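Local atomic coordinates of glutaminase 1 (Escherichia coli, PDB entry 1U60), a protein that hydrolyses L-glutamine to L-glutamate and ammonium, working as a homotetrameric glutaminase. Residues L64-V70 with K259-G263; I139-Q143 with Q195-L199; G242-R246 with E285-S289; L40-V46 with M274-S280. All coordinates share one frame; numbering follows the deposited sequence.

Interaction 1: L64-V70 with K259-G263; sequences LESISKV and KSGVG
The backbone oxygen of Ser260 is approached by two side chains, one from its own segment and one from across the contact. Lys259 NZ donates to Ser260 O at 2.7 Å, in the carbonyl plane, while Ser66 OG lies 3.1 Å from the same oxygen in a bond that is weak and not settled. To turn back on its own neighbour, Lys259 bends at chi2 (78°) and again at chi4, and the bent chain lies against the start of helix 68-80: its CG rests 3.7 Å from Val70 CG2, and its CE comes within 3.3 Å of Ser66 O. Farther along, Ile67 CG1 packs on the peptide after Ser260, 3.6 Å from Gly261 N. Glycine at this place lets the two backbones close in. Tyr244 OH bonds with Ser66 OG, Lys69 NZ and Lys259 NZ, so the hydroxyl of Tyr244 ties together both segments, and Lys69 NZ also reaches Asn117. Two waters bridge the backbones, one of them through a weak bond to Gly263 N; the other accepts from Ser66 N at 3.0 Å and from Val262 N at 2.8 Å. The sequence from Ser66 to Lys69 reads as the SxxK motif of the beta-lactamase clan, and Lys259-Ser260-Gly261 as its KSG strand motif. Ser66 and Val262 are both predicted to bind substrate. The water held by their two N-H groups probably marks the oxyanion hole, as in relatives of that clan, which is consistent with these amides polarising the substrate's scissile carbonyl.

Interaction 2: I139-Q143 with Q195-L199; sequences ILHIQ and QCSTL
A buried contact between a helix and a turn, this one joins Ile139, Leu140 and Gln143 of helix 132-147 to Gln195 and Thr198, where helix 185-195 gives way to strand 198-200. Gln143 does most of the work, because its terminal amide is gripped at both ends. Its carbonyl OE1 accepts from Thr198 OG1 at 2.8 Å, the donor tilted modestly from the carbonyl plane. Its NE2 gives a hydrogen to Gln195 O, 3.1 Å away, on a lone pair of that carbonyl and with an N-H...O angle of 150°. The two bonds fix the rotation of the amide, and since Gln195 O can only accept, the group that meets it must be NE2. An extended chain beyond CG (chi2 -172°) carries the amide straight across to the turn, where it meets Thr198 coming from the opposite direction. Strand 198-200 is the middle member of a small antiparallel sheet with strands 62-63 and 152-153, and Thr198 pairs through its backbone with Leu64, just ahead of Ser66. Two apolar contacts lie beside the hydrogen bonds of Gln143. Ile139 CG2 touches Gln195 CB at 3.8 Å, and Leu140 CD1 meets the methyl CG2 of Thr198 at 4.1 Å. The amide of Gln195 stands almost square to that of Gln143, their planes 85° apart, and turns its OE1 to a different task, a hydrogen bond with Ser68 OG at the start of helix 68-80.

Interaction 3: G242-R246 with E285-S289; sequences GLYGR and EDGNS
The side chain of Arg246 crosses that of Asp286 at about a right angle, and from CB to NE its atoms meet the 285-289 loop in turn. CB lies 4.0 Å from Asn288 ND2. CG sits tightly on the carboxylate of Asp286, 3.3 Å from its carbon CG, and the next carbon, CD, is 3.4 Å from Asp286 OD2. NE lies 3.8 Å from Asp286 OD2, a long salt bridge; the oxygen is well out of the guanidinium plane, so charge alone acts there. Bends at chi2 (-103°) and chi3 bring the guanidinium to within 9° of parallel with the carboxylate. NE has a stronger partner in Asp249, while NH2 forms a weak, long ion pair with Asp92 of the second subunit. The 242-246 loop joins helix 231-241 to helix 247-253, and the 285-289 loop runs from strand 274-279 into helix 290-303; the first supplies Tyr244, a predicted substrate-binding residue. Asn288 binds the turn that carries this tyrosine: ND2 donates to Leu243 O at 3.3 Å, with an N-H...O angle of 158°, from the face of that carbonyl opposite to Arg246 N. Its OD1 lies at the edge of the Tyr244 ring and bonds with Ser260 OG. Asp286 OD1 receives a hydrogen bond from a water that in turn accepts from Gly245 N at 2.9 Å.

Interaction 4: L40-V46 with M274-S280; sequences LAAVAIV and MGIAAFS
The ring of Phe279 is the flat group of this contact: Leu40 CB comes obliquely to within 3.9 Å of its CE2, and beyond the two segments the ring stacks with that of Phe62. Thr202 and Tyr60 also touch it. From there the two strands run side by side, antiparallel at 169°, and three hydrogen-bonded pairs hold them: Ala42 with Phe279, Ala44 with Ala277 and Val46 with Gly275. Each pair makes two bonds, and Ala277 N to Ala44 O, at 2.9 Å, is nearly linear (170°). The ladder is prolonged at one end by a side chain, since Ser280 OG donates to Leu40 O at 2.7 Å and is bonded to Arg291 as well. Between the bonded pairs, CA-H...O contacts such as Val43 CA to Ala277 O fill in the spacing. Side chains divide by face. Ala42, Ala44, Val46, Ala277 and Phe279 share the face lined by helix 202-213, where Ala277 touches Leu205 and Val46 touches Ala210. On the other, Val43 CB meets Ala278 CB at 4.1 Å, beside Ile45 and Ile276, and there the N-terminal helix 4-18 and the C-terminal helix 290-303 cover the sheet. Met274 SD lies 3.8 Å from Ile45 CG2, and the bend at chi3 (59°) brings CE against the same methyl. A central antiparallel sheet of five strands, with terminal helices on one face and a further helix on the other, is the architecture of the beta-lactamase and penicillin-binding protein fold.

Interaction 4 joins strand 42-47, early in the chain, to strand 274-279, late in it, and interactions 1 and 2 fall between its segments. Interaction 3 follows interaction 2 in series, and its segments alternate with those of interactions 1 and 4. Interactions 1 and 4 reach the same five-stranded sheet, whose edge strand 258-260 faces the start of helix 68-80. Interaction 1 touches the other three, its centre about 10 Å from that of interaction 2, about 11 Å from interaction 3's and about 14 Å from interaction 4's. The centres of interactions 2 and 3 are about 21 Å apart, on opposite sides of the chain's centre. The predicted substrate site thus forms where helices, sheet and Tyr244 loop converge.

Interaction 1: L64-V70 with K259-G263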
loop_
_atom_site.group_PDB
_atom_site.type_symbol
_atom_site.label_atom_id
_atom_site.label_comp_id
_atom_site.label_asym_id
_atom_site.label_seq_id
_atom_site.Cartn_x
_atom_site.Cartn_y
_atom_site.Cartn_z
ATOM N N LEU A 64 -14.121 -6.270 -18.633
ATOM C CA LEU A 64 -13.039 -6.436 -17.677
ATOM C C LEU A 64 -12.276 -5.128 -17.475
ATOM O O LEU A 64 -11.960 -4.770 -16.379
ATOM C CB LEU A 64 -12.116 -7.521 -18.199
ATOM C CG LEU A 64 -10.948 -7.971 -17.301
ATOM C CD1 LEU A 64 -11.424 -8.579 -16.002
ATOM C CD2 LEU A 64 -10.129 -8.986 -18.038
ATOM N N GLU A 65 -11.980 -4.464 -18.584
ATOM C CA GLU A 65 -11.237 -3.241 -18.670
ATOM C C GLU A 65 -9.953 -3.316 -17.839
ATOM O O GLU A 65 -9.249 -4.309 -17.933
ATOM C CB GLU A 65 -12.173 -2.076 -18.318
ATOM C CG GLU A 65 -13.302 -1.922 -19.357
ATOM C CD GLU A 65 -12.813 -1.312 -20.664
ATOM O OE1 GLU A 65 -11.613 -0.909 -20.757
ATOM O OE2 GLU A 65 -13.634 -1.195 -21.583
ATOM N N SER A 66 -9.679 -2.342 -16.956
ATOM C CA SER A 66 -8.337 -2.301 -16.371
ATOM C C SER A 66 -8.141 -3.411 -15.332
ATOM O O SER A 66 -7.028 -3.643 -14.848
ATOM C CB SER A 66 -7.978 -0.922 -15.813
ATOM O OG SER A 66 -8.797 -0.709 -14.754
ATOM N N ILE A 67 -9.163 -4.169 -14.986
ATOM C CA ILE A 67 -8.892 -5.333 -14.158
ATOM C C ILE A 67 -7.954 -6.311 -14.876
ATOM O O ILE A 67 -7.205 -7.081 -14.216
ATOM C CB ILE A 67 -10.230 -6.018 -13.648
ATOM C CG1 ILE A 67 -11.049 -5.034 -12.767
ATOM C CG2 ILE A 67 -9.901 -7.253 -12.867
ATOM C CD1 ILE A 67 -12.432 -5.481 -12.498
ATOM N N SER A 68 -7.982 -6.292 -16.216
ATOM C CA SER A 68 -7.042 -7.056 -17.034
ATOM C C SER A 68 -5.561 -6.840 -16.645
ATOM O O SER A 68 -4.750 -7.747 -16.841
ATOM C CB SER A 68 -7.228 -6.673 -18.496
ATOM O OG SER A 68 -6.769 -5.364 -18.742
ATOM N N LYS A 69 -5.235 -5.687 -16.039
ATOM C CA LYS A 69 -3.860 -5.360 -15.616
ATOM C C LYS A 69 -3.326 -6.412 -14.640
ATOM O O LYS A 69 -2.130 -6.743 -14.650
ATOM C CB LYS A 69 -3.759 -3.959 -15.032
ATOM C CG LYS A 69 -4.247 -2.869 -15.983
ATOM C CD LYS A 69 -4.240 -1.507 -15.244
ATOM C CE LYS A 69 -4.535 -0.345 -16.179
ATOM N NZ LYS A 69 -4.764 0.894 -15.329
ATOM N N VAL A 70 -4.226 -6.981 -13.822
ATOM C CA VAL A 70 -3.801 -7.940 -12.792
ATOM C C VAL A 70 -3.388 -9.223 -13.522
ATOM O O VAL A 70 -2.384 -9.874 -13.164
ATOM C CB VAL A 70 -4.926 -8.188 -11.771
ATOM C CG1 VAL A 70 -4.586 -9.360 -10.864
ATOM C CG2 VAL A 70 -5.210 -6.943 -10.987
ATOM N N LYS A 259 -8.755 -4.278 -6.814
ATOM C CA LYS A 259 -8.635 -3.727 -8.162
ATOM C C LYS A 259 -9.990 -3.333 -8.682
ATOM O O LYS A 259 -10.958 -4.084 -8.536
ATOM C CB LYS A 259 -8.014 -4.741 -9.105
ATOM C CG LYS A 259 -7.716 -4.245 -10.511
ATOM C CD LYS A 259 -6.464 -3.396 -10.603
ATOM C CE LYS A 259 -6.385 -2.502 -11.833
ATOM N NZ LYS A 259 -7.213 -1.256 -11.787
ATOM N N SER A 260 -10.052 -2.200 -9.350
ATOM C CA SER A 260 -11.257 -1.751 -9.998
ATOM C C SER A 260 -11.053 -1.719 -11.526
ATOM O O SER A 260 -9.878 -1.718 -12.040
ATOM C CB SER A 260 -11.587 -0.350 -9.568
ATOM O OG SER A 260 -10.595 0.544 -10.074
ATOM N N GLY A 261 -12.180 -1.670 -12.239
ATOM C CA GLY A 261 -12.214 -1.427 -13.699
ATOM C C GLY A 261 -13.415 -0.577 -14.084
ATOM O O GLY A 261 -14.386 -0.549 -13.356
ATOM N N VAL A 262 -13.375 0.060 -15.248
ATOM C CA VAL A 262 -14.483 0.975 -15.662
ATOM C C VAL A 262 -15.769 0.266 -16.146
ATOM O O VAL A 262 -16.796 0.915 -16.337
ATOM C CB VAL A 262 -14.018 2.065 -16.707
ATOM C CG1 VAL A 262 -12.937 2.927 -16.085
ATOM C CG2 VAL A 262 -13.576 1.460 -18.010
ATOM N N GLY A 263 -15.711 -1.061 -16.293
ATOM C CA GLY A 263 -16.904 -1.878 -16.432
ATOM C C GLY A 263 -17.740 -1.944 -15.201
ATOM O O GLY A 263 -18.874 -2.409 -15.285
HETATM O O HOH W 1 -14.398 -3.658 -15.138
HETATM O O HOH W 2 -10.828 0.380 -16.466
#

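Interaction 2: I139-Q143 with Q195-L199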
loop_
_atom_site.group_PDB
_atom_site.type_symbol
_atom_site.label_atom_id
_atom_site.label_comp_id
_atom_site.label_asym_id
_atom_site.label_seq_id
_atom_site.Cartn_x
_atom_site.Cartn_y
_atom_site.Cartn_z
ATOM N N ILE A 139 -2.215 -13.965 -23.281
ATOM C CA ILE A 139 -2.947 -13.117 -22.294
ATOM C C ILE A 139 -4.390 -13.548 -22.147
ATOM O O ILE A 139 -4.875 -13.708 -21.043
ATOM C CB ILE A 139 -2.838 -11.646 -22.684
ATOM C CG1 ILE A 139 -1.413 -11.134 -22.378
ATOM C CG2 ILE A 139 -3.882 -10.779 -21.955
ATOM C CD1 ILE A 139 -1.050 -9.812 -23.030
ATOM N N LEU A 140 -5.079 -13.818 -23.275
ATOM C CA LEU A 140 -6.454 -14.337 -23.237
ATOM C C LEU A 140 -6.491 -15.647 -22.436
ATOM O O LEU A 140 -7.366 -15.849 -21.622
ATOM C CB LEU A 140 -7.010 -14.525 -24.648
ATOM C CG LEU A 140 -8.402 -15.136 -24.720
ATOM C CD1 LEU A 140 -9.407 -14.259 -23.977
ATOM C CD2 LEU A 140 -8.818 -15.332 -26.185
ATOM N N HIS A 141 -5.498 -16.508 -22.648
ATOM C CA HIS A 141 -5.448 -17.806 -21.982
ATOM C C HIS A 141 -5.295 -17.643 -20.472
ATOM O O HIS A 141 -5.979 -18.305 -19.717
ATOM C CB HIS A 141 -4.310 -18.637 -22.572
ATOM C CG HIS A 141 -4.256 -20.026 -22.053
ATOM N ND1 HIS A 141 -5.185 -20.983 -22.403
ATOM C CD2 HIS A 141 -3.406 -20.617 -21.181
ATOM C CE1 HIS A 141 -4.881 -22.118 -21.794
ATOM N NE2 HIS A 141 -3.817 -21.917 -21.038
ATOM N N ILE A 142 -4.402 -16.767 -20.031
ATOM C CA ILE A 142 -4.277 -16.580 -18.584
ATOM C C ILE A 142 -5.522 -15.994 -17.943
ATOM O O ILE A 142 -5.901 -16.408 -16.819
ATOM C CB ILE A 142 -3.000 -15.848 -18.170
ATOM C CG1 ILE A 142 -2.667 -16.281 -16.745
ATOM C CG2 ILE A 142 -3.112 -14.328 -18.301
ATOM C CD1 ILE A 142 -1.361 -15.692 -16.237
ATOM N N GLN A 143 -6.208 -15.068 -18.634
ATOM C CA GLN A 143 -7.503 -14.571 -18.125
ATOM C C GLN A 143 -8.497 -15.738 -17.939
ATOM O O GLN A 143 -9.139 -15.855 -16.932
ATOM C CB GLN A 143 -8.132 -13.509 -19.048
ATOM C CG GLN A 143 -7.420 -12.222 -19.221
ATOM C CD GLN A 143 -8.241 -11.209 -19.994
ATOM O OE1 GLN A 143 -9.425 -11.437 -20.307
ATOM N NE2 GLN A 143 -7.610 -10.097 -20.349
ATOM N N GLN A 195 -6.998 -6.787 -24.239
ATOM C CA GLN A 195 -7.092 -7.427 -22.921
ATOM C C GLN A 195 -8.138 -6.755 -22.035
ATOM O O GLN A 195 -8.758 -7.379 -21.157
ATOM C CB GLN A 195 -5.733 -7.505 -22.250
ATOM C CG GLN A 195 -5.311 -6.240 -21.519
ATOM C CD GLN A 195 -4.021 -6.370 -20.787
ATOM O OE1 GLN A 195 -3.875 -5.830 -19.639
ATOM N NE2 GLN A 195 -3.071 -6.987 -21.391
ATOM N N CYS A 196 -8.378 -5.464 -22.298
ATOM C CA CYS A 196 -9.399 -4.696 -21.619
ATOM C C CYS A 196 -10.832 -4.954 -22.117
ATOM O O CYS A 196 -11.796 -4.556 -21.456
ATOM C CB CYS A 196 -9.118 -3.209 -21.768
ATOM S SG CYS A 196 -7.717 -2.619 -20.785
ATOM N N SER A 197 -10.937 -5.641 -23.253
ATOM C CA SER A 197 -12.171 -5.762 -23.998
ATOM C C SER A 197 -12.821 -7.132 -23.880
ATOM O O SER A 197 -13.774 -7.390 -24.566
ATOM C CB SER A 197 -11.949 -5.382 -25.493
ATOM O OG SER A 197 -11.477 -4.039 -25.615
ATOM N N THR A 198 -12.363 -7.985 -22.976
ATOM C CA THR A 198 -13.077 -9.227 -22.670
ATOM C C THR A 198 -14.218 -8.960 -21.679
ATOM O O THR A 198 -14.236 -7.924 -21.005
ATOM C CB THR A 198 -12.087 -10.245 -22.104
ATOM O OG1 THR A 198 -11.500 -9.689 -20.921
ATOM C CG2 THR A 198 -10.970 -10.554 -23.080
ATOM N N LEU A 199 -15.160 -9.892 -21.624
ATOM C CA LEU A 199 -16.297 -9.819 -20.729
ATOM C C LEU A 199 -16.272 -10.934 -19.699
ATOM O O LEU A 199 -15.914 -12.073 -20.015
ATOM C CB LEU A 199 -17.585 -9.956 -21.528
ATOM C CG LEU A 199 -17.810 -8.972 -22.693
ATOM C CD1 LEU A 199 -19.216 -9.145 -23.257
ATOM C CD2 LEU A 199 -17.662 -7.535 -22.263
#

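Interaction 3: G242-R246 with E285-S289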
loop_
_atom_site.group_PDB
_atom_site.type_symbol
_atom_site.label_atom_id
_atom_site.label_comp_id
_atom_site.label_asym_id
_atom_site.label_seq_id
_atom_site.Cartn_x
_atom_site.Cartn_y
_atom_site.Cartn_z
ATOM N N GLY A 242 -4.266 -0.419 -7.015
ATOM C CA GLY A 242 -5.371 -1.104 -7.681
ATOM C C GLY A 242 -6.666 -0.311 -7.814
ATOM O O GLY A 242 -7.478 -0.600 -8.676
ATOM N N LEU A 243 -6.876 0.647 -6.905
ATOM C CA LEU A 243 -8.018 1.585 -7.001
ATOM C C LEU A 243 -7.567 3.010 -7.341
ATOM O O LEU A 243 -8.233 4.000 -6.960
ATOM C CB LEU A 243 -8.869 1.544 -5.730
ATOM C CG LEU A 243 -9.888 0.399 -5.783
ATOM C CD1 LEU A 243 -9.265 -0.944 -5.376
ATOM C CD2 LEU A 243 -11.053 0.688 -4.920
ATOM N N TYR A 244 -6.412 3.111 -7.990
ATOM C CA TYR A 244 -5.878 4.383 -8.500
ATOM C C TYR A 244 -5.587 5.313 -7.311
ATOM O O TYR A 244 -4.975 4.879 -6.325
ATOM C CB TYR A 244 -6.757 4.957 -9.622
ATOM C CG TYR A 244 -6.826 3.928 -10.760
ATOM C CD1 TYR A 244 -5.749 3.750 -11.590
ATOM C CD2 TYR A 244 -7.875 3.024 -10.843
ATOM C CE1 TYR A 244 -5.749 2.753 -12.595
ATOM C CE2 TYR A 244 -7.882 2.019 -11.815
ATOM C CZ TYR A 244 -6.789 1.886 -12.669
ATOM O OH TYR A 244 -6.833 0.882 -13.622
ATOM N N GLY A 245 -6.001 6.567 -7.409
ATOM C CA GLY A 245 -5.729 7.547 -6.366
ATOM C C GLY A 245 -6.463 7.289 -5.069
ATOM O O GLY A 245 -6.261 8.005 -4.100
ATOM N N ARG A 246 -7.366 6.322 -5.060
ATOM C CA ARG A 246 -8.102 5.960 -3.834
ATOM C C ARG A 246 -7.670 4.638 -3.253
ATOM O O ARG A 246 -8.364 4.039 -2.446
ATOM C CB ARG A 246 -9.608 5.892 -4.108
ATOM C CG ARG A 246 -10.163 7.190 -4.630
ATOM C CD ARG A 246 -10.903 7.956 -3.610
ATOM N NE ARG A 246 -10.159 9.082 -3.111
ATOM C CZ ARG A 246 -10.559 9.821 -2.073
ATOM N NH1 ARG A 246 -11.712 9.542 -1.458
ATOM N NH2 ARG A 246 -9.805 10.803 -1.629
ATOM N N GLU A 285 -15.834 9.525 -9.069
ATOM C CA GLU A 285 -14.917 10.394 -9.799
ATOM C C GLU A 285 -13.546 9.781 -10.043
ATOM O O GLU A 285 -12.789 10.245 -10.908
ATOM C CB GLU A 285 -14.736 11.693 -8.995
ATOM C CG GLU A 285 -15.969 12.562 -8.934
ATOM C CD GLU A 285 -15.586 14.012 -8.712
ATOM O OE1 GLU A 285 -14.788 14.234 -7.764
ATOM O OE2 GLU A 285 -16.041 14.899 -9.498
ATOM N N ASP A 286 -13.202 8.753 -9.267
ATOM C CA ASP A 286 -11.957 8.033 -9.426
ATOM C C ASP A 286 -12.059 6.819 -10.326
ATOM O O ASP A 286 -11.108 6.079 -10.464
ATOM C CB ASP A 286 -11.384 7.655 -8.071
ATOM C CG ASP A 286 -10.850 8.864 -7.380
ATOM O OD1 ASP A 286 -9.707 9.286 -7.753
ATOM O OD2 ASP A 286 -11.560 9.520 -6.587
ATOM N N GLY A 287 -13.221 6.610 -10.914
ATOM C CA GLY A 287 -13.406 5.509 -11.842
ATOM C C GLY A 287 -13.783 4.179 -11.205
ATOM O O GLY A 287 -13.748 3.118 -11.853
ATOM N N ASN A 288 -14.125 4.246 -9.929
ATOM C CA ASN A 288 -14.414 3.075 -9.125
ATOM C C ASN A 288 -15.910 2.943 -8.861
ATOM O O ASN A 288 -16.562 3.896 -8.405
ATOM C CB ASN A 288 -13.658 3.170 -7.803
ATOM C CG ASN A 288 -12.142 3.318 -8.005
ATOM O OD1 ASN A 288 -11.567 2.736 -8.936
ATOM N ND2 ASN A 288 -11.499 4.147 -7.155
ATOM N N SER A 289 -16.443 1.748 -9.085
ATOM C CA SER A 289 -17.892 1.512 -8.927
ATOM C C SER A 289 -18.364 1.966 -7.546
ATOM O O SER A 289 -17.822 1.518 -6.521
ATOM C CB SER A 289 -18.217 0.010 -9.059
ATOM O OG SER A 289 -19.599 -0.246 -8.870
HETATM O O HOH W 3 -7.272 8.333 -9.297
#

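Interaction 4: L40-V46 with M274-S280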
loop_
_atom_site.group_PDB
_atom_site.type_symbol
_atom_site.label_atom_id
_atom_site.label_comp_id
_atom_site.label_asym_id
_atom_site.label_seq_id
_atom_site.Cartn_x
_atom_site.Cartn_y
_atom_site.Cartn_z
ATOM N N LEU A 40 -28.006 -2.598 -12.714
ATOM C CA LEU A 40 -27.435 -3.925 -12.498
ATOM C C LEU A 40 -26.460 -3.870 -11.348
ATOM O O LEU A 40 -25.663 -2.929 -11.265
ATOM C CB LEU A 40 -26.733 -4.403 -13.736
ATOM C CG LEU A 40 -27.574 -4.615 -14.977
ATOM C CD1 LEU A 40 -26.706 -4.825 -16.233
ATOM C CD2 LEU A 40 -28.532 -5.783 -14.742
ATOM N N ALA A 41 -26.482 -4.917 -10.524
ATOM C CA ALA A 41 -25.646 -4.969 -9.345
ATOM C C ALA A 41 -25.510 -6.396 -8.835
ATOM O O ALA A 41 -26.511 -7.135 -8.801
ATOM C CB ALA A 41 -26.257 -4.125 -8.276
ATOM N N ALA A 42 -24.286 -6.795 -8.435
ATOM C CA ALA A 42 -23.987 -8.146 -7.991
ATOM C C ALA A 42 -22.833 -8.132 -7.035
ATOM O O ALA A 42 -21.990 -7.211 -7.069
ATOM C CB ALA A 42 -23.706 -9.058 -9.159
ATOM N N VAL A 43 -22.821 -9.134 -6.179
ATOM C CA VAL A 43 -21.698 -9.376 -5.299
ATOM C C VAL A 43 -21.534 -10.886 -5.123
ATOM O O VAL A 43 -22.509 -11.669 -5.135
ATOM C CB VAL A 43 -21.852 -8.646 -3.966
ATOM C CG1 VAL A 43 -23.182 -8.999 -3.294
ATOM C CG2 VAL A 43 -20.695 -8.921 -3.073
ATOM N N ALA A 44 -20.287 -11.325 -5.014
ATOM C CA ALA A 44 -19.994 -12.759 -4.896
ATOM C C ALA A 44 -18.741 -13.030 -4.081
ATOM O O ALA A 44 -17.816 -12.256 -4.084
ATOM C CB ALA A 44 -19.817 -13.426 -6.289
ATOM N N ILE A 45 -18.713 -14.229 -3.478
ATOM C CA ILE A 45 -17.549 -14.832 -2.880
ATOM C C ILE A 45 -17.254 -16.152 -3.608
ATOM O O ILE A 45 -18.146 -16.941 -3.910
ATOM C CB ILE A 45 -17.838 -15.190 -1.417
ATOM C CG1 ILE A 45 -18.014 -13.954 -0.547
ATOM C CG2 ILE A 45 -16.782 -16.123 -0.857
ATOM C CD1 ILE A 45 -18.620 -14.217 0.835
ATOM N N VAL A 46 -15.970 -16.366 -3.901
ATOM C CA VAL A 46 -15.476 -17.660 -4.277
ATOM C C VAL A 46 -14.369 -18.023 -3.288
ATOM O O VAL A 46 -13.379 -17.315 -3.170
ATOM C CB VAL A 46 -14.967 -17.696 -5.708
ATOM C CG1 VAL A 46 -14.362 -19.124 -5.981
ATOM C CG2 VAL A 46 -16.127 -17.393 -6.681
ATOM N N MET A 274 -10.315 -16.323 0.379
ATOM C CA MET A 274 -11.367 -16.113 -0.618
ATOM C C MET A 274 -11.116 -14.929 -1.534
ATOM O O MET A 274 -10.319 -14.043 -1.244
ATOM C CB MET A 274 -12.733 -15.910 0.072
ATOM C CG MET A 274 -12.811 -14.632 0.904
ATOM S SD MET A 274 -14.446 -14.284 1.536
ATOM C CE MET A 274 -14.730 -15.778 2.490
ATOM N N GLY A 275 -11.759 -14.972 -2.695
ATOM C CA GLY A 275 -11.971 -13.789 -3.509
ATOM C C GLY A 275 -13.340 -13.207 -3.258
ATOM O O GLY A 275 -14.306 -13.960 -3.094
ATOM N N ILE A 276 -13.426 -11.877 -3.239
ATOM C CA ILE A 276 -14.687 -11.174 -3.092
ATOM C C ILE A 276 -14.769 -10.212 -4.249
ATOM O O ILE A 276 -13.851 -9.441 -4.536
ATOM C CB ILE A 276 -14.788 -10.375 -1.764
ATOM C CG1 ILE A 276 -14.402 -11.225 -0.578
ATOM C CG2 ILE A 276 -16.198 -9.674 -1.594
ATOM C CD1 ILE A 276 -14.155 -10.400 0.754
ATOM N N ALA A 277 -15.891 -10.216 -4.921
ATOM C CA ALA A 277 -16.050 -9.282 -6.033
ATOM C C ALA A 277 -17.441 -8.694 -6.049
ATOM O O ALA A 277 -18.405 -9.288 -5.540
ATOM C CB ALA A 277 -15.764 -9.940 -7.333
ATOM N N ALA A 278 -17.552 -7.552 -6.683
ATOM C CA ALA A 278 -18.881 -6.971 -6.980
ATOM C C ALA A 278 -18.857 -6.211 -8.256
ATOM O O ALA A 278 -17.811 -5.925 -8.794
ATOM C CB ALA A 278 -19.297 -6.062 -5.829
ATOM N N PHE A 279 -20.057 -5.850 -8.745
ATOM C CA PHE A 279 -20.223 -5.115 -9.944
ATOM C C PHE A 279 -21.421 -4.212 -9.842
ATOM O O PHE A 279 -22.484 -4.623 -9.351
ATOM C CB PHE A 279 -20.382 -6.115 -11.099
ATOM C CG PHE A 279 -21.172 -5.620 -12.260
ATOM C CD1 PHE A 279 -20.665 -4.666 -13.114
ATOM C CD2 PHE A 279 -22.410 -6.206 -12.556
ATOM C CE1 PHE A 279 -21.388 -4.241 -14.195
ATOM C CE2 PHE A 279 -23.142 -5.812 -13.644
ATOM C CZ PHE A 279 -22.641 -4.829 -14.481
ATOM N N SER A 280 -21.208 -2.971 -10.283
ATOM C CA SER A 280 -22.292 -2.127 -10.725
ATOM C C SER A 280 -21.760 -1.004 -11.628
ATOM O O SER A 280 -20.716 -0.387 -11.281
ATOM C CB SER A 280 -23.043 -1.523 -9.550
ATOM O OG SER A 280 -24.303 -0.986 -10.038
#